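PDB 3LL7: putative methyltransferase from Porphyromonas gingivalis, which is a putative methyltransferase of undetermined substrate, probably transferring a methyl group from S-adenosylmethionine to its target. Local coordinates for residues A[125-135]-A[144-152]; A[284-295]-A[311-321]. All coordinates share one frame; numbering follows the deposited sequence. Where two conformers were deposited one is given.

Contact 1. Residues A[125-135]-A[144-152]; sequences DETAVAARHNI and DVNILTGDF
Residues 125-135 of helix 125-138 lie against strand 144-149 with their directions nearly antiparallel, at 166°, and their axes 8.2 Å apart at closest approach. They are the second and third elements of a right-handed beta-alpha-beta unit that begins with strand 117-122. Such units build the Rossmann-like fold expected of a class I methyltransferase. Ile147 points at the helix. Its CG2 and CD1 pack on the backbone of Arg132. Ile135 and Ile147 reach toward each other tip to tip, with Ile147 CD1 4.0 Å from Ile135 CB. Ile135 CG2 also touches Val145 CG2, and Phe108 of helix 106-112 packs against both residues.

Arg132 closes the outer side. Its chain starts with CG turned away from the backbone N (chi1 -160°) and bends at chi3, which brings the guanidinium edge to the strand. Arg132 NE and NH2 both donate to Ile147 O, at 3.3 and 2.9 Å, from above the carbonyl plane. The acceptor lies in the guanidinium plane. NH2 also gives a nearly straight bond, 175° at the hydrogen, to Thr149 OG1. These bonds hold the flat group against rotation. One water joins three side chains: it donates to Asp125 OD1, accepts from Arg132 NH1, and lies 2.6 Å from Thr149 OG1.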
loop_
_atom_site.group_PDB
_atom_site.type_symbol
_atom_site.label_atom_id
_atom_site.label_comp_id
_atom_site.label_asym_id
_atom_site.label_seq_id
_atom_site.Cartn_x
_atom_site.Cartn_y
_atom_site.Cartn_z
ATOM N N ASP A 125 -0.887 -1.421 25.678
ATOM C CA ASP A 125 -1.646 -2.405 26.466
ATOM C C ASP A 125 -3.057 -2.679 25.877
ATOM O O ASP A 125 -3.394 -3.817 25.544
ATOM C CB ASP A 125 -1.683 -1.853 27.900
ATOM C CG ASP A 125 -2.514 -2.667 28.866
ATOM O OD1 ASP A 125 -2.825 -3.865 28.628
ATOM O OD2 ASP A 125 -2.788 -2.088 29.943
ATOM N N GLU A 126 -3.857 -1.631 25.710
ATOM C CA GLU A 126 -5.208 -1.780 25.137
ATOM C C GLU A 126 -5.254 -2.551 23.790
ATOM O O GLU A 126 -6.041 -3.487 23.618
ATOM C CB GLU A 126 -5.845 -0.400 24.973
ATOM C CG GLU A 126 -7.299 -0.462 24.513
ATOM C CD GLU A 126 -7.920 0.919 24.400
ATOM O OE1 GLU A 126 -7.237 1.859 23.976
ATOM O OE2 GLU A 126 -9.079 1.060 24.769
ATOM N N THR A 127 -4.405 -2.139 22.861
ATOM C CA THR A 127 -4.266 -2.788 21.551
ATOM C C THR A 127 -3.821 -4.233 21.710
ATOM O O THR A 127 -4.378 -5.115 21.081
ATOM C CB THR A 127 -3.255 -2.029 20.696
ATOM O OG1 THR A 127 -3.664 -0.657 20.627
ATOM C CG2 THR A 127 -3.163 -2.632 19.282
ATOM N N ALA A 128 -2.836 -4.467 22.586
ATOM C CA ALA A 128 -2.331 -5.814 22.827
ATOM C C ALA A 128 -3.406 -6.758 23.403
ATOM O O ALA A 128 -3.475 -7.931 23.035
ATOM C CB ALA A 128 -1.094 -5.749 23.777
ATOM N N VAL A 129 -4.233 -6.249 24.321
ATOM C CA VAL A 129 -5.306 -7.037 24.928
ATOM C C VAL A 129 -6.243 -7.549 23.818
ATOM O O VAL A 129 -6.627 -8.725 23.826
ATOM C CB VAL A 129 -6.114 -6.238 25.998
ATOM C CG1 VAL A 129 -7.344 -7.047 26.452
ATOM C CG2 VAL A 129 -5.209 -5.987 27.266
ATOM N N ALA A 130 -6.564 -6.676 22.870
ATOM C CA ALA A 130 -7.489 -7.071 21.798
ATOM C C ALA A 130 -6.841 -8.156 20.905
ATOM O O ALA A 130 -7.497 -9.133 20.492
ATOM C CB ALA A 130 -7.893 -5.858 20.977
ATOM N N ALA A 131 -5.556 -7.969 20.611
ATOM C CA ALA A 131 -4.811 -8.896 19.768
ATOM C C ALA A 131 -4.675 -10.244 20.426
ATOM O O ALA A 131 -4.761 -11.286 19.781
ATOM C CB ALA A 131 -3.438 -8.319 19.407
ATOM N N ARG A 132 -4.481 -10.222 21.739
ATOM C CA ARG A 132 -4.396 -11.423 22.519
ATOM C C ARG A 132 -5.712 -12.220 22.390
ATOM O O ARG A 132 -5.697 -13.446 22.373
ATOM C CB ARG A 132 -4.046 -11.053 23.986
ATOM C CG ARG A 132 -3.468 -12.162 24.814
ATOM C CD ARG A 132 -2.894 -11.656 26.140
ATOM N NE ARG A 132 -1.577 -11.059 25.939
ATOM C CZ ARG A 132 -1.324 -9.766 26.130
ATOM N NH1 ARG A 132 -2.283 -8.946 26.580
ATOM N NH2 ARG A 132 -0.112 -9.298 25.894
ATOM N N HIS A 133 -6.842 -11.522 22.273
ATOM C CA HIS A 133 -8.149 -12.158 22.023
ATOM C C HIS A 133 -8.375 -12.564 20.542
ATOM O O HIS A 133 -8.824 -13.684 20.252
ATOM C CB HIS A 133 -9.264 -11.201 22.475
ATOM C CG HIS A 133 -10.648 -11.683 22.163
ATOM N ND1 HIS A 133 -11.363 -12.504 23.010
ATOM C CD2 HIS A 133 -11.455 -11.440 21.104
ATOM C CE1 HIS A 133 -12.551 -12.754 22.479
ATOM N NE2 HIS A 133 -12.625 -12.122 21.323
ATOM N N ASN A 134 -8.095 -11.638 19.632
ATOM C CA ASN A 134 -8.411 -11.785 18.207
ATOM C C ASN A 134 -7.507 -12.766 17.492
ATOM O O ASN A 134 -7.980 -13.588 16.674
ATOM C CB ASN A 134 -8.334 -10.443 17.478
ATOM C CG ASN A 134 -9.441 -9.484 17.896
ATOM O OD1 ASN A 134 -10.521 -9.903 18.320
ATOM N ND2 ASN A 134 -9.186 -8.207 17.744
ATOM N N ILE A 135 -6.203 -12.673 17.768
ATOM C CA ILE A 135 -5.220 -13.472 17.009
ATOM C C ILE A 135 -5.557 -14.983 16.996
ATOM O O ILE A 135 -5.618 -15.580 15.907
ATOM C CB ILE A 135 -3.731 -13.128 17.390
ATOM C CG1 ILE A 135 -3.322 -11.791 16.766
ATOM C CG2 ILE A 135 -2.772 -14.258 16.976
ATOM C CD1 ILE A 135 -1.983 -11.184 17.338
ATOM N N ASP A 144 1.556 -21.608 16.544
ATOM C CA ASP A 144 2.115 -21.348 17.866
ATOM C C ASP A 144 2.470 -19.859 18.004
ATOM O O ASP A 144 3.400 -19.392 17.356
ATOM C CB ASP A 144 3.400 -22.168 17.961
ATOM C CG ASP A 144 3.837 -22.432 19.374
ATOM O OD1 ASP A 144 3.657 -21.559 20.254
ATOM O OD2 ASP A 144 4.378 -23.535 19.593
ATOM N N VAL A 145 1.742 -19.104 18.829
ATOM C CA VAL A 145 2.047 -17.668 18.988
ATOM C C VAL A 145 2.245 -17.188 20.436
ATOM O O VAL A 145 1.732 -17.776 21.369
ATOM C CB VAL A 145 1.015 -16.739 18.272
ATOM C CG1 VAL A 145 1.017 -16.988 16.768
ATOM C CG2 VAL A 145 -0.383 -16.904 18.856
ATOM N N ASN A 146 3.014 -16.121 20.600
ATOM C CA ASN A 146 3.225 -15.490 21.894
ATOM C C ASN A 146 2.883 -14.018 21.679
ATOM O O ASN A 146 3.463 -13.352 20.812
ATOM C CB ASN A 146 4.683 -15.679 22.327
ATOM C CG ASN A 146 4.950 -15.241 23.768
ATOM O OD1 ASN A 146 4.061 -14.782 24.472
ATOM N ND2 ASN A 146 6.207 -15.390 24.202
ATOM N N ILE A 147 1.915 -13.521 22.438
ATOM C CA ILE A 147 1.392 -12.187 22.219
ATOM C C ILE A 147 1.821 -11.315 23.420
ATOM O O ILE A 147 1.328 -11.478 24.534
ATOM C CB ILE A 147 -0.130 -12.268 22.045
ATOM C CG1 ILE A 147 -0.470 -13.170 20.835
ATOM C CG2 ILE A 147 -0.731 -10.888 21.863
ATOM C CD1 ILE A 147 -1.852 -13.814 20.911
ATOM N N LEU A 148 2.776 -10.419 23.187
ATOM C CA LEU A 148 3.412 -9.686 24.275
ATOM C C LEU A 148 3.079 -8.202 24.294
ATOM O O LEU A 148 2.985 -7.563 23.259
ATOM C CB LEU A 148 4.939 -9.842 24.185
ATOM C CG LEU A 148 5.579 -11.223 24.305
ATOM C CD1 LEU A 148 7.047 -11.100 23.948
ATOM C CD2 LEU A 148 5.378 -11.860 25.712
ATOM N N THR A 149 2.921 -7.653 25.497
ATOM C CA THR A 149 2.699 -6.228 25.659
ATOM C C THR A 149 4.015 -5.549 26.009
ATOM O O THR A 149 4.757 -6.038 26.866
ATOM C CB THR A 149 1.697 -5.959 26.789
ATOM O OG1 THR A 149 0.438 -6.550 26.442
ATOM C CG2 THR A 149 1.520 -4.420 27.071
ATOM N N GLY A 150 4.280 -4.411 25.362
ATOM C CA GLY A 150 5.399 -3.541 25.752
ATOM C C GLY A 150 6.281 -3.160 24.585
ATOM O O GLY A 150 5.992 -3.497 23.450
ATOM N N ASP A 151 7.366 -2.450 24.866
ATOM C CA ASP A 151 8.298 -2.087 23.797
ATOM C C ASP A 151 9.245 -3.255 23.551
ATOM O O ASP A 151 9.791 -3.828 24.501
ATOM C CB ASP A 151 9.066 -0.813 24.161
ATOM C CG ASP A 151 9.819 -0.221 22.962
ATOM O OD1 ASP A 151 9.292 0.741 22.341
ATOM O OD2 ASP A 151 10.901 -0.742 22.608
ATOM N N PHE A 152 9.457 -3.601 22.277
ATOM C CA PHE A 152 10.364 -4.713 21.923
ATOM C C PHE A 152 11.775 -4.575 22.516
ATOM O O PHE A 152 12.503 -5.559 22.654
ATOM C CB PHE A 152 10.447 -4.884 20.395
ATOM C CG PHE A 152 11.361 -3.893 19.718
ATOM C CD1 PHE A 152 12.702 -4.211 19.487
ATOM C CD2 PHE A 152 10.889 -2.646 19.329
ATOM C CE1 PHE A 152 13.581 -3.296 18.877
ATOM C CE2 PHE A 152 11.760 -1.716 18.712
ATOM C CZ PHE A 152 13.096 -2.047 18.486
HETATM O O HOH W 1 -1.798 -6.233 27.818
#

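Contact 2. Residues A[284-295]-A[311-321]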
loop_
_atom_site.group_PDB
_atom_site.type_symbol
_atom_site.label_atom_id
_atom_site.label_comp_id
_atom_site.label_asym_id
_atom_site.label_seq_id
_atom_site.Cartn_x
_atom_site.Cartn_y
_atom_site.Cartn_z
ATOM N N ILE A 284 16.837 7.196 -23.875
ATOM C CA ILE A 284 15.765 6.943 -24.818
ATOM C C ILE A 284 15.469 8.189 -25.692
ATOM O O ILE A 284 15.762 9.305 -25.281
ATOM C CB ILE A 284 14.491 6.414 -24.070
ATOM C CG1 ILE A 284 13.964 7.474 -23.085
ATOM C CG2 ILE A 284 14.747 5.057 -23.395
ATOM C CD1 ILE A 284 12.599 7.175 -22.462
ATOM N N PRO A 285 14.776 7.902 -26.820
ATOM C CA PRO A 285 14.187 8.818 -27.743
ATOM C C PRO A 285 13.028 9.460 -27.029
ATOM O O PRO A 285 12.358 8.823 -26.199
ATOM C CB PRO A 285 13.682 7.930 -28.898
ATOM C CG PRO A 285 13.677 6.548 -28.422
ATOM C CD PRO A 285 14.329 6.509 -27.053
ATOM N N TYR A 286 12.840 10.732 -27.294
ATOM C CA TYR A 286 11.623 11.399 -26.910
ATOM C C TYR A 286 10.990 11.839 -28.202
ATOM O O TYR A 286 11.673 12.237 -29.147
ATOM C CB TYR A 286 11.910 12.563 -25.962
ATOM C CG TYR A 286 12.374 12.061 -24.615
ATOM C CD1 TYR A 286 11.456 11.667 -23.648
ATOM C CD2 TYR A 286 13.723 11.939 -24.326
ATOM C CE1 TYR A 286 11.861 11.178 -22.426
ATOM C CE2 TYR A 286 14.148 11.440 -23.104
ATOM C CZ TYR A 286 13.210 11.074 -22.150
ATOM O OH TYR A 286 13.606 10.576 -20.936
ATOM N N THR A 287 9.679 11.730 -28.261
ATOM C CA THR A 287 8.966 11.930 -29.504
ATOM C C THR A 287 8.196 13.254 -29.562
ATOM O O THR A 287 7.554 13.660 -28.584
ATOM C CB THR A 287 8.058 10.713 -29.825
ATOM O OG1 THR A 287 7.465 10.914 -31.113
ATOM C CG2 THR A 287 6.940 10.499 -28.750
ATOM N N ASP A 288 8.300 13.919 -30.707
ATOM C CA ASP A 288 7.554 15.125 -30.972
ATOM C C ASP A 288 6.149 14.786 -31.417
ATOM O O ASP A 288 5.257 15.654 -31.406
ATOM C CB ASP A 288 8.227 15.933 -32.081
ATOM C CG ASP A 288 9.463 16.646 -31.611
ATOM O OD1 ASP A 288 9.612 16.797 -30.395
ATOM O OD2 ASP A 288 10.289 17.068 -32.455
ATOM N N SER A 289 5.958 13.526 -31.820
ATOM C CA SER A 289 4.708 13.104 -32.446
ATOM C C SER A 289 4.109 11.886 -31.746
ATOM O O SER A 289 4.818 11.078 -31.121
ATOM C CB SER A 289 4.916 12.820 -33.944
ATOM O OG SER A 289 5.873 11.787 -34.098
ATOM N N ILE A 290 2.788 11.776 -31.846
ATOM C CA ILE A 290 2.059 10.716 -31.167
ATOM C C ILE A 290 1.880 9.549 -32.109
ATOM O O ILE A 290 1.749 9.738 -33.319
ATOM C CB ILE A 290 0.680 11.254 -30.603
ATOM C CG1 ILE A 290 0.156 10.408 -29.419
ATOM C CG2 ILE A 290 -0.365 11.357 -31.691
ATOM C CD1 ILE A 290 1.055 10.462 -28.141
ATOM N N ASP A 291 1.870 8.342 -31.559
ATOM C CA ASP A 291 1.620 7.147 -32.344
ATOM C C ASP A 291 0.227 6.581 -32.000
ATOM O O ASP A 291 -0.542 7.171 -31.223
ATOM C CB ASP A 291 2.728 6.083 -32.119
ATOM C CG ASP A 291 4.029 6.386 -32.851
ATOM O OD1 ASP A 291 3.983 6.829 -34.005
ATOM O OD2 ASP A 291 5.127 6.100 -32.289
ATOM N N LYS A 292 -0.078 5.428 -32.565
ATOM C CA LYS A 292 -1.412 4.837 -32.484
ATOM C C LYS A 292 -1.805 4.463 -31.072
ATOM O O LYS A 292 -2.950 4.637 -30.680
ATOM C CB LYS A 292 -1.441 3.545 -33.313
ATOM C CG LYS A 292 -2.824 2.907 -33.403
ATOM C CD LYS A 292 -2.848 1.710 -34.375
ATOM C CE LYS A 292 -4.241 1.120 -34.420
ATOM N NZ LYS A 292 -4.153 -0.352 -34.674
ATOM N N TYR A 293 -0.874 3.854 -30.345
ATOM C CA TYR A 293 -1.140 3.439 -28.956
ATOM C C TYR A 293 -0.510 4.376 -27.939
ATOM O O TYR A 293 0.608 4.894 -28.128
ATOM C CB TYR A 293 -0.683 1.966 -28.758
ATOM C CG TYR A 293 -1.489 1.018 -29.630
ATOM C CD1 TYR A 293 -2.774 0.644 -29.256
ATOM C CD2 TYR A 293 -0.972 0.510 -30.843
ATOM C CE1 TYR A 293 -3.548 -0.218 -30.067
ATOM C CE2 TYR A 293 -1.745 -0.364 -31.663
ATOM C CZ TYR A 293 -3.015 -0.720 -31.252
ATOM O OH TYR A 293 -3.794 -1.564 -32.029
ATOM N N VAL A 294 -1.265 4.629 -26.871
ATOM C CA VAL A 294 -0.810 5.478 -25.792
ATOM C C VAL A 294 -0.865 4.725 -24.468
ATOM O O VAL A 294 -1.850 4.055 -24.177
ATOM C CB VAL A 294 -1.606 6.825 -25.758
ATOM C CG1 VAL A 294 -1.159 7.681 -24.608
ATOM C CG2 VAL A 294 -1.359 7.576 -27.062
ATOM N N TYR A 295 0.207 4.848 -23.685
ATOM C CA TYR A 295 0.372 4.046 -22.465
ATOM C C TYR A 295 0.613 4.907 -21.243
ATOM O O TYR A 295 1.502 5.764 -21.245
ATOM C CB TYR A 295 1.584 3.148 -22.609
ATOM C CG TYR A 295 1.505 2.230 -23.821
ATOM C CD1 TYR A 295 0.930 0.980 -23.726
ATOM C CD2 TYR A 295 2.012 2.649 -25.082
ATOM C CE1 TYR A 295 0.873 0.125 -24.861
ATOM C CE2 TYR A 295 1.956 1.838 -26.188
ATOM C CZ TYR A 295 1.406 0.564 -26.080
ATOM O OH TYR A 295 1.353 -0.249 -27.194
ATOM N N ALA A 311 10.174 2.378 -20.998
ATOM C CA ALA A 311 10.208 2.590 -22.462
ATOM C C ALA A 311 11.244 1.648 -23.129
ATOM O O ALA A 311 11.003 1.070 -24.205
ATOM C CB ALA A 311 10.543 4.071 -22.757
ATOM N N TYR A 312 12.400 1.536 -22.494
ATOM C CA TYR A 312 13.507 0.739 -23.008
ATOM C C TYR A 312 13.160 -0.765 -22.973
ATOM O O TYR A 312 13.439 -1.451 -23.927
ATOM C CB TYR A 312 14.786 1.007 -22.171
ATOM C CG TYR A 312 16.030 0.348 -22.755
ATOM C CD1 TYR A 312 16.679 0.916 -23.855
ATOM C CD2 TYR A 312 16.523 -0.837 -22.237
ATOM C CE1 TYR A 312 17.800 0.313 -24.420
ATOM C CE2 TYR A 312 17.668 -1.445 -22.780
ATOM C CZ TYR A 312 18.286 -0.863 -23.878
ATOM O OH TYR A 312 19.406 -1.449 -24.445
ATOM N N ARG A 313 12.545 -1.219 -21.877
ATOM C CA ARG A 313 12.168 -2.634 -21.665
ATOM C C ARG A 313 11.104 -3.108 -22.653
ATOM O O ARG A 313 11.060 -4.292 -23.017
ATOM C CB ARG A 313 11.636 -2.832 -20.240
ATOM C CG ARG A 313 11.851 -4.223 -19.688
ATOM C CD ARG A 313 13.318 -4.568 -19.534
ATOM N NE ARG A 313 13.916 -4.076 -18.300
ATOM C CZ ARG A 313 13.525 -4.407 -17.070
ATOM N NH1 ARG A 313 12.492 -5.224 -16.882
ATOM N NH2 ARG A 313 14.158 -3.885 -16.025
ATOM N N LEU A 314 10.261 -2.173 -23.089
ATOM C CA LEU A 314 9.083 -2.497 -23.850
ATOM C C LEU A 314 9.068 -1.930 -25.263
ATOM O O LEU A 314 8.130 -2.188 -25.991
ATOM C CB LEU A 314 7.824 -2.118 -23.073
ATOM C CG LEU A 314 7.592 -2.793 -21.712
ATOM C CD1 LEU A 314 6.236 -2.336 -21.172
ATOM C CD2 LEU A 314 7.659 -4.338 -21.818
ATOM N N GLY A 315 10.127 -1.219 -25.653
ATOM C CA GLY A 315 10.277 -0.712 -27.008
ATOM C C GLY A 315 9.268 0.378 -27.338
ATOM O O GLY A 315 8.681 0.384 -28.417
ATOM N N LEU A 316 9.069 1.285 -26.381
ATOM C CA LEU A 316 8.081 2.360 -26.507
ATOM C C LEU A 316 8.831 3.689 -26.575
ATOM O O LEU A 316 10.013 3.738 -26.258
ATOM C CB LEU A 316 7.109 2.334 -25.297
ATOM C CG LEU A 316 6.446 1.025 -24.877
ATOM C CD1 LEU A 316 5.667 1.197 -23.555
ATOM C CD2 LEU A 316 5.516 0.468 -25.951
ATOM N N ARG A 317 8.177 4.745 -27.071
ATOM C CA ARG A 317 8.747 6.085 -27.095
ATOM C C ARG A 317 8.083 6.879 -25.976
ATOM O O ARG A 317 6.882 6.732 -25.754
ATOM C CB ARG A 317 8.434 6.765 -28.448
ATOM C CG ARG A 317 9.232 6.140 -29.616
ATOM C CD ARG A 317 8.538 6.308 -30.938
ATOM N NE ARG A 317 8.577 7.661 -31.507
ATOM C CZ ARG A 317 9.677 8.322 -31.899
ATOM N NH1 ARG A 317 10.895 7.809 -31.719
ATOM N NH2 ARG A 317 9.557 9.527 -32.457
ATOM N N LYS A 318 8.851 7.693 -25.263
ATOM C CA LYS A 318 8.289 8.483 -24.159
ATOM C C LYS A 318 8.050 9.889 -24.696
ATOM O O LYS A 318 8.794 10.346 -25.566
ATOM C CB LYS A 318 9.258 8.522 -22.982
ATOM C CG LYS A 318 8.654 9.101 -21.716
ATOM C CD LYS A 318 9.508 8.629 -20.492
ATOM C CE LYS A 318 8.843 9.030 -19.167
ATOM N NZ LYS A 318 9.020 10.452 -18.873
ATOM N N LEU A 319 7.010 10.574 -24.221
ATOM C CA LEU A 319 6.678 11.886 -24.779
ATOM C C LEU A 319 7.692 12.988 -24.437
ATOM O O LEU A 319 8.023 13.801 -25.282
ATOM C CB LEU A 319 5.269 12.291 -24.337
ATOM C CG LEU A 319 4.148 11.769 -25.246
ATOM C CD1 LEU A 319 4.221 10.328 -25.669
ATOM C CD2 LEU A 319 2.723 12.111 -24.648
ATOM N N HIS A 320 8.179 12.993 -23.197
ATOM C CA HIS A 320 9.005 14.073 -22.675
ATOM C C HIS A 320 9.565 13.535 -21.353
ATOM O O HIS A 320 8.927 12.686 -20.721
ATOM C CB HIS A 320 8.112 15.309 -22.406
ATOM C CG HIS A 320 8.845 16.549 -21.962
ATOM N ND1 HIS A 320 9.273 16.743 -20.665
ATOM C CD2 HIS A 320 9.173 17.678 -22.635
ATOM C CE1 HIS A 320 9.854 17.926 -20.564
ATOM N NE2 HIS A 320 9.806 18.516 -21.751
ATOM N N PRO A 321 10.747 14.010 -20.926
ATOM C CA PRO A 321 11.283 13.524 -19.628
ATOM C C PRO A 321 10.340 13.730 -18.462
ATOM O O PRO A 321 10.341 12.921 -17.520
ATOM C CB PRO A 321 12.537 14.385 -19.402
ATOM C CG PRO A 321 12.988 14.786 -20.814
ATOM C CD PRO A 321 11.688 14.905 -21.630
#
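Arg317 and Thr287 cross at about a right angle, with Thr287 CB over one face of the guanidinium. The hydroxyl accepts a weak bond from NH2, with Arg317 NH2 to Thr287 OG1 2.8 Å but only 127° at the hydrogen. The same hydroxyl donates to Ser289 O, on a lone pair in the carbonyl plane. Asp291 also crosses the arginine, its carboxylate turned 42° from the guanidinium plane. The salt bridge is long, 3.9 Å from Asp291 OD2 to Arg317 NE.

The backbones meet at a single beta bridge between Tyr286 and Lys318. Thr287 N donates to Lys318 O at 3.2 Å, and Tyr286 CA makes a CA-H...O contact with the same oxygen. The 284-292 loop thus runs beside 317-320, an outermost strand of the seven-stranded sheet, and then enters that sheet as strand 293-297. Helix 307-314 and strand 317-320 belong to the ferredoxin-like domain.

In one of the two conformers of Tyr286, Pro321 CD lies over the ring face in a CH-pi contact, 3.9 Å from the Tyr286 ring centroid and 17° off the normal. In that conformer Lys318 CB and CG also touch Tyr286 CE1. The lysine chain bends at chi4, and NZ donates to His320 O, with Ser323 O and His324 ND1 as further partners. Ile284 CD1 touches both Lys318 CB and Ala311 CB, at 3.6 and 3.7 Å. The Leu316 and Tyr295 side chains cross at about a right angle; CD1 lies over one face of the ring, and CD2 makes an off-centre CH-pi contact, with Leu316 CD2 to Tyr295 CE2 3.8 Å. Tyr295 OH bonds to Glu332 N and Ser328 OG. At the far end of the loop, Ile290 CD1 meets Leu319 CD1 at 4.0 Å.

In the fold
From the N terminus, the chain first runs through helices and then enters the ten-stranded mixed sheet. Contact 1 closes early, over the eight residues between its segments, the first three of them the end of helix 125-138. It ties this helix to the strand that pairs in parallel with strand 117-122. The chain then completes the large sheet and passes through helix 276-281. Contact 2 closes next, over fifteen residues that include helix 299-304. It ties the lead-in to strand 293-297 to helix 307-314 and strand 317-320. The two contacts follow in series and neither nest nor cross. They lie on opposite sides of the chain's centre. The centres of contact 1 and contact 2 are about 52 Å apart.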